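Local coordinates for protein phytanoyl-CoA dioxygenase (Streptomyces malaysiense, PDB 6ZYL) that catalyses the beta-hydroxylation of thioholgamide as a non-heme monooxygenase, probably using iron and 2-oxoglutarate, at residues A74-I79 with S111-I116; H80-W85 with A274-F279; G165-G170 with L214-A219. All blocks are in the same frame, centred on the assembly; numbering follows the deposited sequence.

Contact 1: residues A74-I79 with S111-I116; sequences AAFPKI and STNLFI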
ATOM      1  N   ALA A  74       0.139  13.220  -5.209  1.00 24.79           N
ATOM      2  CA  ALA A  74      -1.254  12.966  -4.868  1.00 24.04           C
ATOM      3  C   ALA A  74      -1.499  11.501  -4.531  1.00 22.21           C
ATOM      4  O   ALA A  74      -2.338  11.199  -3.675  1.00 25.29           O
ATOM      5  CB  ALA A  74      -2.162  13.397  -6.021  1.00 26.71           C
ATOM      6  N   ALA A  75      -0.779  10.582  -5.172  1.00 22.76           N
ATOM      7  CA  ALA A  75      -1.063   9.158  -5.073  1.00 25.41           C
ATOM      8  C   ALA A  75      -0.085   8.403  -4.184  1.00 24.47           C
ATOM      9  O   ALA A  75      -0.243   7.191  -4.004  1.00 23.96           O
ATOM     10  CB  ALA A  75      -1.064   8.527  -6.471  1.00 20.62           C
ATOM     11  N   PHE A  76       0.918   9.077  -3.633  1.00 21.33           N
ATOM     12  CA  PHE A  76       1.935   8.425  -2.817  1.00 23.93           C
ATOM     13  C   PHE A  76       2.857   9.493  -2.232  1.00 21.24           C
ATOM     14  O   PHE A  76       2.939  10.589  -2.787  1.00 23.75           O
ATOM     15  CB  PHE A  76       2.755   7.444  -3.652  1.00 22.75           C
ATOM     16  CG  PHE A  76       3.763   8.118  -4.537  1.00 28.31           C
ATOM     17  CD1 PHE A  76       3.377   8.652  -5.752  1.00 29.86           C
ATOM     18  CD2 PHE A  76       5.088   8.236  -4.147  1.00 25.55           C
ATOM     19  CE1 PHE A  76       4.289   9.282  -6.571  1.00 33.21           C
ATOM     20  CE2 PHE A  76       6.009   8.868  -4.962  1.00 26.73           C
ATOM     21  CZ  PHE A  76       5.608   9.391  -6.177  1.00 31.04           C
ATOM     22  N   PRO A  77       3.572   9.228  -1.129  1.00 20.85           N
ATOM     23  CA  PRO A  77       3.505   8.028  -0.294  1.00 19.85           C
ATOM     24  C   PRO A  77       2.890   8.280   1.076  1.00 18.52           C
ATOM     25  O   PRO A  77       2.992   7.421   1.958  1.00 19.72           O
ATOM     26  CB  PRO A  77       4.977   7.638  -0.152  1.00 23.13           C
ATOM     27  CG  PRO A  77       5.693   9.000  -0.114  1.00 20.18           C
ATOM     28  CD  PRO A  77       4.788  10.013  -0.840  1.00 23.35           C
ATOM     29  N   LYS A  78       2.268   9.442   1.255  1.00 18.47           N
ATOM     30  CA  LYS A  78       1.785   9.860   2.567  1.00 23.64           C
ATOM     31  C   LYS A  78       0.403  10.499   2.461  1.00 22.02           C
ATOM     32  O   LYS A  78       0.125  11.540   3.057  1.00 19.52           O
ATOM     33  CB  LYS A  78       2.772  10.830   3.217  1.00 21.86           C
ATOM     34  CG  LYS A  78       4.192  10.308   3.348  1.00 22.06           C
ATOM     35  CD  LYS A  78       4.322   9.336   4.512  1.00 18.75           C
ATOM     36  CE  LYS A  78       5.744   8.807   4.629  1.00 19.89           C
ATOM     37  NZ  LYS A  78       5.975   8.080   5.909  1.00 21.42           N
ATOM     38  N   ILE A  79      -0.491   9.867   1.702  1.00 22.41           N
ATOM     39  CA  ILE A  79      -1.839  10.410   1.556  1.00 21.20           C
ATOM     40  C   ILE A  79      -2.493  10.574   2.922  1.00 20.71           C
ATOM     41  O   ILE A  79      -3.175  11.571   3.188  1.00 21.87           O
ATOM     42  CB  ILE A  79      -2.688   9.510   0.639  1.00 24.05           C
ATOM     43  CG1 ILE A  79      -1.974   9.247  -0.686  1.00 21.64           C
ATOM     44  CG2 ILE A  79      -4.052  10.148   0.382  1.00 24.81           C
ATOM     45  CD1 ILE A  79      -2.646   8.180  -1.542  1.00 23.03           C
ATOM     46  N   SER A 111       3.592   3.810   4.687  1.00 20.11           N
ATOM     47  CA  SER A 111       3.259   4.535   3.470  1.00 21.65           C
ATOM     48  C   SER A 111       1.830   4.207   3.063  1.00 21.37           C
ATOM     49  O   SER A 111       1.244   3.224   3.523  1.00 19.96           O
ATOM     50  CB  SER A 111       4.222   4.190   2.330  1.00 22.82           C
ATOM     51  OG  SER A 111       3.792   3.028   1.640  1.00 25.13           O
ATOM     52  N   THR A 112       1.275   5.053   2.197  1.00 20.28           N
ATOM     53  CA  THR A 112       0.012   4.777   1.527  1.00 21.20           C
ATOM     54  C   THR A 112       0.173   5.063   0.042  1.00 24.23           C
ATOM     55  O   THR A 112       0.945   5.940  -0.359  1.00 22.53           O
ATOM     56  CB  THR A 112      -1.156   5.604   2.095  1.00 21.70           C
ATOM     57  OG1 THR A 112      -0.793   6.986   2.176  1.00 21.81           O
ATOM     58  CG2 THR A 112      -1.549   5.089   3.477  1.00 21.62           C
ATOM     59  N   ASN A 113      -0.562   4.308  -0.771  1.00 24.50           N
ATOM     60  CA  ASN A 113      -0.498   4.421  -2.220  1.00 22.81           C
ATOM     61  C   ASN A 113      -1.899   4.318  -2.795  1.00 23.29           C
ATOM     62  O   ASN A 113      -2.698   3.487  -2.355  1.00 23.02           O
ATOM     63  CB  ASN A 113       0.373   3.315  -2.841  1.00 24.58           C
ATOM     64  CG  ASN A 113       1.846   3.648  -2.821  1.00 30.34           C
ATOM     65  OD1 ASN A 113       2.361   4.300  -3.728  1.00 31.89           O
ATOM     66  ND2 ASN A 113       2.538   3.191  -1.787  1.00 29.19           N
ATOM     67  N   LEU A 114      -2.193   5.160  -3.779  1.00 19.95           N
ATOM     68  CA  LEU A 114      -3.372   5.004  -4.619  1.00 20.85           C
ATOM     69  C   LEU A 114      -2.936   4.318  -5.908  1.00 22.65           C
ATOM     70  O   LEU A 114      -2.081   4.840  -6.630  1.00 24.56           O
ATOM     71  CB  LEU A 114      -4.028   6.351  -4.917  1.00 22.49           C
ATOM     72  CG  LEU A 114      -5.201   6.745  -4.021  1.00 29.72           C
ATOM     73  CD1 LEU A 114      -5.610   8.188  -4.311  1.00 28.50           C
ATOM     74  CD2 LEU A 114      -6.382   5.805  -4.197  1.00 27.65           C
ATOM     75  N   PHE A 115      -3.496   3.143  -6.175  1.00 21.54           N
ATOM     76  CA  PHE A 115      -3.240   2.395  -7.405  1.00 24.86           C
ATOM     77  C   PHE A 115      -4.537   2.413  -8.206  1.00 25.09           C
ATOM     78  O   PHE A 115      -5.475   1.669  -7.906  1.00 24.93           O
ATOM     79  CB  PHE A 115      -2.776   0.974  -7.102  1.00 22.98           C
ATOM     80  CG  PHE A 115      -1.435   0.906  -6.427  1.00 24.90           C
ATOM     81  CD1 PHE A 115      -0.345   1.589  -6.946  1.00 25.23           C
ATOM     82  CD2 PHE A 115      -1.263   0.161  -5.275  1.00 22.81           C
ATOM     83  CE1 PHE A 115       0.889   1.528  -6.328  1.00 22.57           C
ATOM     84  CE2 PHE A 115      -0.031   0.093  -4.651  1.00 24.63           C
ATOM     85  CZ  PHE A 115       1.047   0.778  -5.179  1.00 23.88           C
ATOM     86  N   ILE A 116      -4.594   3.280  -9.212  1.00 23.64           N
ATOM     87  CA  ILE A 116      -5.790   3.483 -10.018  1.00 25.74           C
ATOM     88  C   ILE A 116      -5.494   3.032 -11.439  1.00 26.40           C
ATOM     89  O   ILE A 116      -4.522   3.488 -12.052  1.00 26.38           O
ATOM     90  CB  ILE A 116      -6.245   4.953  -9.994  1.00 27.57           C
ATOM     91  CG1 ILE A 116      -6.537   5.390  -8.557  1.00 27.10           C
ATOM     92  CG2 ILE A 116      -7.472   5.149 -10.871  1.00 28.51           C
ATOM     93  CD1 ILE A 116      -6.528   6.891  -8.358  1.00 32.61           C
TER
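A75 and P77 lay their carbonyls against L114 and T112 of strand 107-117, one strand of the main sheet in the double-stranded beta-helix (jelly-roll) fold of the phytanoyl-CoA dioxygenase family. The loop 74-79 runs antiparallel to the strand without becoming a regular strand itself, and two backbone bonds join them: L114 N to A75 O (2.8 Å) and T112 N to P77 O (2.9 Å). The cis peptide between F76 and P77 bends the loop between these two carbonyls. The I79 side chain gives the apolar part. Its CB lies 3.5 Å from T112 OG1, and CG1 still passes that hydroxyl. The extended chi2 (170°) then carries CD1 along the strand to L114, where it meets the backbone N and sits 3.8 Å from CG, the two side chains crossing at about a right angle. The other branch, CG2, turns to W85. A75 CB packs beside L114 CB. T112 OG1 is hydrogen-bonded to H80 ND1, so the strand also holds the next residue of the same loop. K78 points away from the strand, and its ammonium group forms a salt bridge with E264 and a hydrogen bond with W110 O. On the opposite edge of the strand, backbone bonds from S111, N113 and F115 run to strand 229-237, while helix 46-66 packs on I79 and L114. N113 and F76 meet beside the strand: the planes of the N113 amide and the F76 ring are nearly parallel, 4° apart, while the side chains cross at a slant, and N113 OD1 comes 3.2 Å from F76 CB.

Contact 2: residues H80-W85 with A274-F279; sequences HLVASW and AALNDF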
ATOM      1  N   HIS A  80      -2.278   9.607   3.814  1.00 21.56           N
ATOM      2  CA  HIS A  80      -2.931   9.596   5.115  1.00 21.70           C
ATOM      3  C   HIS A  80      -2.518  10.755   6.010  1.00 23.39           C
ATOM      4  O   HIS A  80      -3.155  10.965   7.048  1.00 25.01           O
ATOM      5  CB  HIS A  80      -2.628   8.274   5.827  1.00 21.18           C
ATOM      6  CG  HIS A  80      -1.163   7.990   5.979  1.00 22.07           C
ATOM      7  ND1 HIS A  80      -0.350   7.680   4.911  1.00 21.01           N
ATOM      8  CD2 HIS A  80      -0.369   7.967   7.075  1.00 22.82           C
ATOM      9  CE1 HIS A  80       0.882   7.481   5.340  1.00 23.01           C
ATOM     10  NE2 HIS A  80       0.899   7.647   6.650  1.00 24.82           N
ATOM     11  N   LEU A  81      -1.476  11.501   5.655  1.00 22.60           N
ATOM     12  CA  LEU A  81      -1.052  12.630   6.471  1.00 22.76           C
ATOM     13  C   LEU A  81      -1.771  13.926   6.113  1.00 22.46           C
ATOM     14  O   LEU A  81      -1.688  14.888   6.888  1.00 26.03           O
ATOM     15  CB  LEU A  81       0.461  12.838   6.343  1.00 21.92           C
ATOM     16  CG  LEU A  81       1.367  11.708   6.837  1.00 21.53           C
ATOM     17  CD1 LEU A  81       2.832  12.157   6.822  1.00 24.47           C
ATOM     18  CD2 LEU A  81       0.978  11.230   8.226  1.00 24.25           C
ATOM     19  N   VAL A  82      -2.473  13.974   4.988  1.00 22.79           N
ATOM     20  CA  VAL A  82      -3.169  15.197   4.572  1.00 23.99           C
ATOM     21  C   VAL A  82      -4.645  14.987   4.285  1.00 27.01           C
ATOM     22  O   VAL A  82      -5.411  15.971   4.304  1.00 29.27           O
ATOM     23  CB  VAL A  82      -2.476  15.815   3.339  1.00 31.64           C
ATOM     24  CG1 VAL A  82      -1.092  16.318   3.696  1.00 31.54           C
ATOM     25  CG2 VAL A  82      -2.416  14.805   2.199  1.00 25.52           C
ATOM     26  N   ALA A  83      -5.110  13.773   4.005  1.00 23.98           N
ATOM     27  CA  ALA A  83      -6.479  13.535   3.565  1.00 25.84           C
ATOM     28  C   ALA A  83      -7.241  12.758   4.630  1.00 24.05           C
ATOM     29  O   ALA A  83      -6.804  11.682   5.055  1.00 24.13           O
ATOM     30  CB  ALA A  83      -6.502  12.773   2.238  1.00 25.77           C
ATOM     31  N   SER A  84      -8.390  13.298   5.039  1.00 26.38           N
ATOM     32  CA  SER A  84      -9.159  12.674   6.110  1.00 28.13           C
ATOM     33  C   SER A  84      -9.645  11.283   5.716  1.00 23.56           C
ATOM     34  O   SER A  84      -9.693  10.376   6.555  1.00 23.60           O
ATOM     35  CB  SER A  84     -10.342  13.565   6.488  1.00 30.17           C
ATOM     36  OG  SER A  84      -9.899  14.759   7.110  1.00 42.24           O
ATOM     37  N   TRP A  85     -10.015  11.094   4.446  1.00 23.11           N
ATOM     38  CA  TRP A  85     -10.510   9.787   4.024  1.00 24.10           C
ATOM     39  C   TRP A  85      -9.421   8.726   4.138  1.00 22.20           C
ATOM     40  O   TRP A  85      -9.691   7.590   4.543  1.00 23.60           O
ATOM     41  CB  TRP A  85     -11.051   9.856   2.593  1.00 23.29           C
ATOM     42  CG  TRP A  85     -10.009  10.075   1.539  1.00 22.97           C
ATOM     43  CD1 TRP A  85      -9.631  11.268   0.999  1.00 22.30           C
ATOM     44  CD2 TRP A  85      -9.214   9.073   0.891  1.00 22.90           C
ATOM     45  NE1 TRP A  85      -8.650  11.075   0.059  1.00 22.77           N
ATOM     46  CE2 TRP A  85      -8.374   9.735  -0.025  1.00 22.61           C
ATOM     47  CE3 TRP A  85      -9.129   7.681   1.000  1.00 26.23           C
ATOM     48  CZ2 TRP A  85      -7.461   9.056  -0.828  1.00 23.33           C
ATOM     49  CZ3 TRP A  85      -8.219   7.008   0.204  1.00 25.26           C
ATOM     50  CH2 TRP A  85      -7.400   7.696  -0.701  1.00 24.82           C
ATOM     51  N   ALA A 274      -0.874  22.745   9.223  1.00 33.76           N
ATOM     52  CA  ALA A 274       0.082  21.952   9.989  1.00 30.56           C
ATOM     53  C   ALA A 274       0.298  20.590   9.342  1.00 37.43           C
ATOM     54  O   ALA A 274       1.418  20.063   9.341  1.00 31.64           O
ATOM     55  CB  ALA A 274      -0.401  21.791  11.430  1.00 35.50           C
ATOM     56  N   ALA A 275      -0.763  20.006   8.782  1.00 31.53           N
ATOM     57  CA  ALA A 275      -0.630  18.721   8.104  1.00 33.05           C
ATOM     58  C   ALA A 275       0.158  18.866   6.810  1.00 30.73           C
ATOM     59  O   ALA A 275       0.974  17.999   6.472  1.00 29.25           O
ATOM     60  CB  ALA A 275      -2.010  18.126   7.826  1.00 31.63           C
ATOM     61  N   LEU A 276      -0.072  19.952   6.070  1.00 30.30           N
ATOM     62  CA  LEU A 276       0.682  20.178   4.844  1.00 30.49           C
ATOM     63  C   LEU A 276       2.173  20.299   5.134  1.00 27.29           C
ATOM     64  O   LEU A 276       3.001  19.732   4.412  1.00 26.92           O
ATOM     65  CB  LEU A 276       0.181  21.437   4.140  1.00 33.79           C
ATOM     66  CG  LEU A 276      -1.188  21.380   3.464  1.00 36.15           C
ATOM     67  CD1 LEU A 276      -1.523  22.749   2.873  1.00 35.05           C
ATOM     68  CD2 LEU A 276      -1.226  20.309   2.394  1.00 37.36           C
ATOM     69  N   ASN A 277       2.533  21.041   6.185  1.00 27.90           N
ATOM     70  CA  ASN A 277       3.944  21.217   6.514  1.00 28.58           C
ATOM     71  C   ASN A 277       4.587  19.893   6.901  1.00 28.51           C
ATOM     72  O   ASN A 277       5.697  19.579   6.454  1.00 28.11           O
ATOM     73  CB  ASN A 277       4.095  22.239   7.640  1.00 31.28           C
ATOM     74  CG  ASN A 277       3.659  23.632   7.226  1.00 32.75           C
ATOM     75  OD1 ASN A 277       3.579  23.943   6.037  1.00 35.85           O
ATOM     76  ND2 ASN A 277       3.370  24.478   8.207  1.00 38.73           N
ATOM     77  N   ASP A 278       3.908  19.102   7.736  1.00 29.09           N
ATOM     78  CA  ASP A 278       4.421  17.780   8.075  1.00 31.86           C
ATOM     79  C   ASP A 278       4.457  16.870   6.855  1.00 28.01           C
ATOM     80  O   ASP A 278       5.347  16.019   6.741  1.00 26.69           O
ATOM     81  CB  ASP A 278       3.567  17.148   9.174  1.00 39.29           C
ATOM     82  CG  ASP A 278       3.705  17.859  10.505  1.00 46.28           C
ATOM     83  OD1 ASP A 278       4.721  18.557  10.712  1.00 47.60           O
ATOM     84  OD2 ASP A 278       2.793  17.721  11.345  1.00 57.97           O
ATOM     85  N   PHE A 279       3.495  17.031   5.942  1.00 27.81           N
ATOM     86  CA  PHE A 279       3.473  16.248   4.710  1.00 27.08           C
ATOM     87  C   PHE A 279       4.706  16.537   3.862  1.00 24.80           C
ATOM     88  O   PHE A 279       5.427  15.617   3.458  1.00 20.76           O
ATOM     89  CB  PHE A 279       2.179  16.558   3.949  1.00 25.24           C
ATOM     90  CG  PHE A 279       2.092  15.926   2.592  1.00 26.05           C
ATOM     91  CD1 PHE A 279       1.579  14.649   2.439  1.00 26.40           C
ATOM     92  CD2 PHE A 279       2.499  16.619   1.465  1.00 27.23           C
ATOM     93  CE1 PHE A 279       1.489  14.068   1.188  1.00 25.60           C
ATOM     94  CE2 PHE A 279       2.415  16.044   0.212  1.00 27.78           C
ATOM     95  CZ  PHE A 279       1.907  14.769   0.072  1.00 25.00           C
TER
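V82 presses its CG1 methyl against the base of F279, where the loop leading into helix 84-90 meets the long helix 273-295. Apolar packing does most of the work. V82 CG1 is 3.3 Å from F279 CB and 3.4 Å from F279 CD1, a tight fit in which the methyl comes obliquely to the ring; CG2 follows along CD1 and CE1 at longer range. F279 holds CG anti to its own N (chi1 174°), which lays the ring alongside both valine branches. L81 CB takes the ring edge, near its plane, 4.4 Å from F279 CD1, and L276 CD2 reaches V82 CG1 from one turn back on the helix. With an alanine here, both methyl branches would go, and the F279 ring would probably lose its close side support and gain freedom to turn. Backbone oxygens enter through van der Waals contact: L81 O rests 3.4 Å from A275 CB, and A275 O, already bonded to F279 N within the helix, faces V82 CG1. Polar links lie outside the interface. V82 is backbone-bonded to F271, S84 N bonds D270 OD1, and D278 forms a salt bridge with R265. L70 of helix 68-72 packs on L276 and F279, P267 touches A275, and beyond the turn W85 in helix 84-90 lies between helix 46-66 and strand 107-117.

Contact 3: residues G165-G170 with L214-A219; sequences GSHLHG and LAMAHA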
ATOM      1  N   GLY A 165       3.445 -18.383  -2.514  1.00 29.60           N
ATOM      2  CA  GLY A 165       4.718 -18.835  -1.997  1.00 30.51           C
ATOM      3  C   GLY A 165       5.938 -18.114  -2.522  1.00 31.37           C
ATOM      4  O   GLY A 165       7.055 -18.448  -2.111  1.00 37.62           O
ATOM      5  N   SER A 166       5.769 -17.127  -3.401  1.00 28.98           N
ATOM      6  CA  SER A 166       6.901 -16.436  -4.008  1.00 28.42           C
ATOM      7  C   SER A 166       7.657 -15.544  -3.033  1.00 29.58           C
ATOM      8  O   SER A 166       8.637 -14.911  -3.442  1.00 28.83           O
ATOM      9  CB  SER A 166       6.412 -15.595  -5.187  1.00 30.06           C
ATOM     10  OG  SER A 166       5.426 -14.664  -4.769  1.00 29.70           O
ATOM     11  N   HIS A 167       7.247 -15.490  -1.768  1.00 30.08           N
ATOM     12  CA  HIS A 167       7.803 -14.554  -0.802  1.00 32.00           C
ATOM     13  C   HIS A 167       8.851 -15.168   0.116  1.00 33.85           C
ATOM     14  O   HIS A 167       9.475 -14.435   0.890  1.00 33.05           O
ATOM     15  CB  HIS A 167       6.679 -13.989   0.073  1.00 28.09           C
ATOM     16  CG  HIS A 167       6.058 -15.013   0.976  1.00 27.34           C
ATOM     17  ND1 HIS A 167       5.452 -16.155   0.497  1.00 26.48           N
ATOM     18  CD2 HIS A 167       5.961 -15.074   2.326  1.00 27.38           C
ATOM     19  CE1 HIS A 167       5.007 -16.874   1.512  1.00 29.98           C
ATOM     20  NE2 HIS A 167       5.299 -16.239   2.633  1.00 27.62           N
ATOM     21  N   LEU A 168       9.057 -16.483   0.056  1.00 35.79           N
ATOM     22  CA  LEU A 168       9.755 -17.172   1.133  1.00 42.35           C
ATOM     23  C   LEU A 168      11.251 -16.884   1.163  1.00 49.00           C
ATOM     24  O   LEU A 168      11.894 -17.155   2.182  1.00 50.56           O
ATOM     25  CB  LEU A 168       9.507 -18.676   1.016  1.00 37.93           C
ATOM     26  CG  LEU A 168       8.041 -19.060   1.236  1.00 38.28           C
ATOM     27  CD1 LEU A 168       7.713 -20.425   0.661  1.00 42.26           C
ATOM     28  CD2 LEU A 168       7.703 -19.007   2.727  1.00 38.61           C
ATOM     29  N   HIS A 169      11.818 -16.334   0.089  1.00 44.66           N
ATOM     30  CA  HIS A 169      13.231 -15.978   0.059  1.00 50.02           C
ATOM     31  C   HIS A 169      13.448 -14.468   0.050  1.00 51.16           C
ATOM     32  O   HIS A 169      14.508 -13.998  -0.376  1.00 49.90           O
ATOM     33  CB  HIS A 169      13.912 -16.618  -1.151  1.00 50.88           C
ATOM     34  CG  HIS A 169      13.877 -18.114  -1.143  1.00 58.47           C
ATOM     35  ND1 HIS A 169      14.187 -18.860  -0.027  1.00 61.08           N
ATOM     36  CD2 HIS A 169      13.567 -19.004  -2.115  1.00 60.70           C
ATOM     37  CE1 HIS A 169      14.070 -20.145  -0.312  1.00 62.71           C
ATOM     38  NE2 HIS A 169      13.696 -20.260  -1.572  1.00 65.96           N
ATOM     39  N   GLY A 170      12.465 -13.698   0.513  1.00 47.44           N
ATOM     40  CA  GLY A 170      12.610 -12.258   0.534  1.00 37.86           C
ATOM     41  C   GLY A 170      12.694 -11.677  -0.870  1.00 36.54           C
ATOM     42  O   GLY A 170      12.345 -12.315  -1.866  1.00 40.48           O
ATOM     43  N   LEU A 214       5.561  -8.124   1.444  1.00 21.26           N
ATOM     44  CA  LEU A 214       6.254  -7.195   0.559  1.00 22.30           C
ATOM     45  C   LEU A 214       7.192  -7.902  -0.412  1.00 22.89           C
ATOM     46  O   LEU A 214       7.656  -7.267  -1.368  1.00 22.13           O
ATOM     47  CB  LEU A 214       7.033  -6.165   1.376  1.00 21.74           C
ATOM     48  CG  LEU A 214       6.183  -5.181   2.184  1.00 22.82           C
ATOM     49  CD1 LEU A 214       7.076  -4.205   2.945  1.00 23.09           C
ATOM     50  CD2 LEU A 214       5.207  -4.425   1.295  1.00 24.04           C
ATOM     51  N   ALA A 215       7.484  -9.183  -0.192  1.00 23.68           N
ATOM     52  CA  ALA A 215       8.243  -9.995  -1.134  1.00 24.93           C
ATOM     53  C   ALA A 215       7.340 -10.852  -2.013  1.00 26.15           C
ATOM     54  O   ALA A 215       7.838 -11.682  -2.782  1.00 26.71           O
ATOM     55  CB  ALA A 215       9.241 -10.882  -0.387  1.00 28.20           C
ATOM     56  N   MET A 216       6.023 -10.684  -1.906  1.00 26.08           N
ATOM     57  CA  MET A 216       5.098 -11.383  -2.784  1.00 27.51           C
ATOM     58  C   MET A 216       5.271 -10.870  -4.208  1.00 24.30           C
ATOM     59  O   MET A 216       5.163  -9.664  -4.458  1.00 26.16           O
ATOM     60  CB  MET A 216       3.660 -11.181  -2.310  1.00 23.70           C
ATOM     61  CG  MET A 216       2.595 -11.598  -3.315  1.00 26.06           C
ATOM     62  SD  MET A 216       2.715 -13.318  -3.841  1.00 27.65           S
ATOM     63  CE  MET A 216       2.862 -14.151  -2.261  1.00 24.87           C
ATOM     64  N   ALA A 217       5.556 -11.777  -5.137  1.00 23.99           N
ATOM     65  CA  ALA A 217       5.594 -11.428  -6.549  1.00 26.82           C
ATOM     66  C   ALA A 217       4.169 -11.275  -7.060  1.00 25.15           C
ATOM     67  O   ALA A 217       3.318 -12.136  -6.814  1.00 25.38           O
ATOM     68  CB  ALA A 217       6.338 -12.494  -7.351  1.00 29.76           C
ATOM     69  N   HIS A 218       3.902 -10.174  -7.760  1.00 24.49           N
ATOM     70  CA  HIS A 218       2.572  -9.951  -8.307  1.00 26.72           C
ATOM     71  C   HIS A 218       2.679  -9.170  -9.607  1.00 29.32           C
ATOM     72  O   HIS A 218       3.697  -8.534  -9.896  1.00 26.67           O
ATOM     73  CB  HIS A 218       1.657  -9.215  -7.311  1.00 24.77           C
ATOM     74  CG  HIS A 218       2.215  -7.922  -6.804  1.00 27.28           C
ATOM     75  ND1 HIS A 218       2.113  -6.740  -7.509  1.00 28.35           N
ATOM     76  CD2 HIS A 218       2.863  -7.618  -5.654  1.00 28.04           C
ATOM     77  CE1 HIS A 218       2.686  -5.769  -6.820  1.00 28.38           C
ATOM     78  NE2 HIS A 218       3.149  -6.275  -5.692  1.00 27.66           N
ATOM     79  N   ALA A 219       1.609  -9.242 -10.393  1.00 27.98           N
ATOM     80  CA  ALA A 219       1.498  -8.526 -11.653  1.00 28.20           C
ATOM     81  C   ALA A 219       0.066  -8.038 -11.794  1.00 24.60           C
ATOM     82  O   ALA A 219      -0.834  -8.490 -11.084  1.00 25.38           O
ATOM     83  CB  ALA A 219       1.885  -9.411 -12.846  1.00 30.64           C
TER
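S166 OG accepts the backbone N-H of A217 (2.9 Å, N-H...O angle 155°) and so fastens the loop after strand 160-162 to the segment leading into H218. The hydroxyl sits between the backbone N and the carbonyl carbon of its own residue (chi1 58°), and this rotamer points it at A217 N. M216 comes in from the same segment: its CB points away, but the chain bends at chi2 and chi3, bringing SD to 3.2 Å from S166 OG, with CE curling on towards the H167 ring. A217 CB closes on the serine CB at 3.8 Å. Next along the loop, H167 CA sends a CA-H...O contact to A215 O (3.5 Å), and its CB lies against the A215 carbonyl. A215 CB in turn rests on the peptide of G170, 3.6 Å from G170 C. Two overlapping type I turns, G165-L168 and H167-G170, shape the loop for these meetings. Farther out, Q129 NE2 bonds both A215 O and G170 O, tying the two segments through a third, while H167 NE2 reaches R33 O. H218, just after A217, bonds D130 through NE2 and meets the H128 ring edge-to-face, a cluster consistent with the two-histidine, one-carboxylate iron site of this family. The S166 hydroxyl also bonds A163 O, an acceptor, so it must give its proton there while taking the A217 N-H; with both roles in use, its rotation is probably fixed, and the hydroxyl links A217 to A163, just after strand 160-162.

Overall arrangement
Contacts 1 and 2 form one continuous block, their centres 12 Å apart: they touch through T112 and H80, and K78 O lies 3.4 Å from F279 CE1. Their segments alternate along the chain, and the continuous run 74-85 packs on strand 107-117 through its first half and on helix 273-295 through its second. Contact 3 stands apart, its centre about 21 Å from that of contact 1 and 31 Å from that of contact 2, across the chain's centre from the latter. It alone of the three includes a member of the probable iron site, H218; contacts 1 and 2 contain none of H128, D130 and H218.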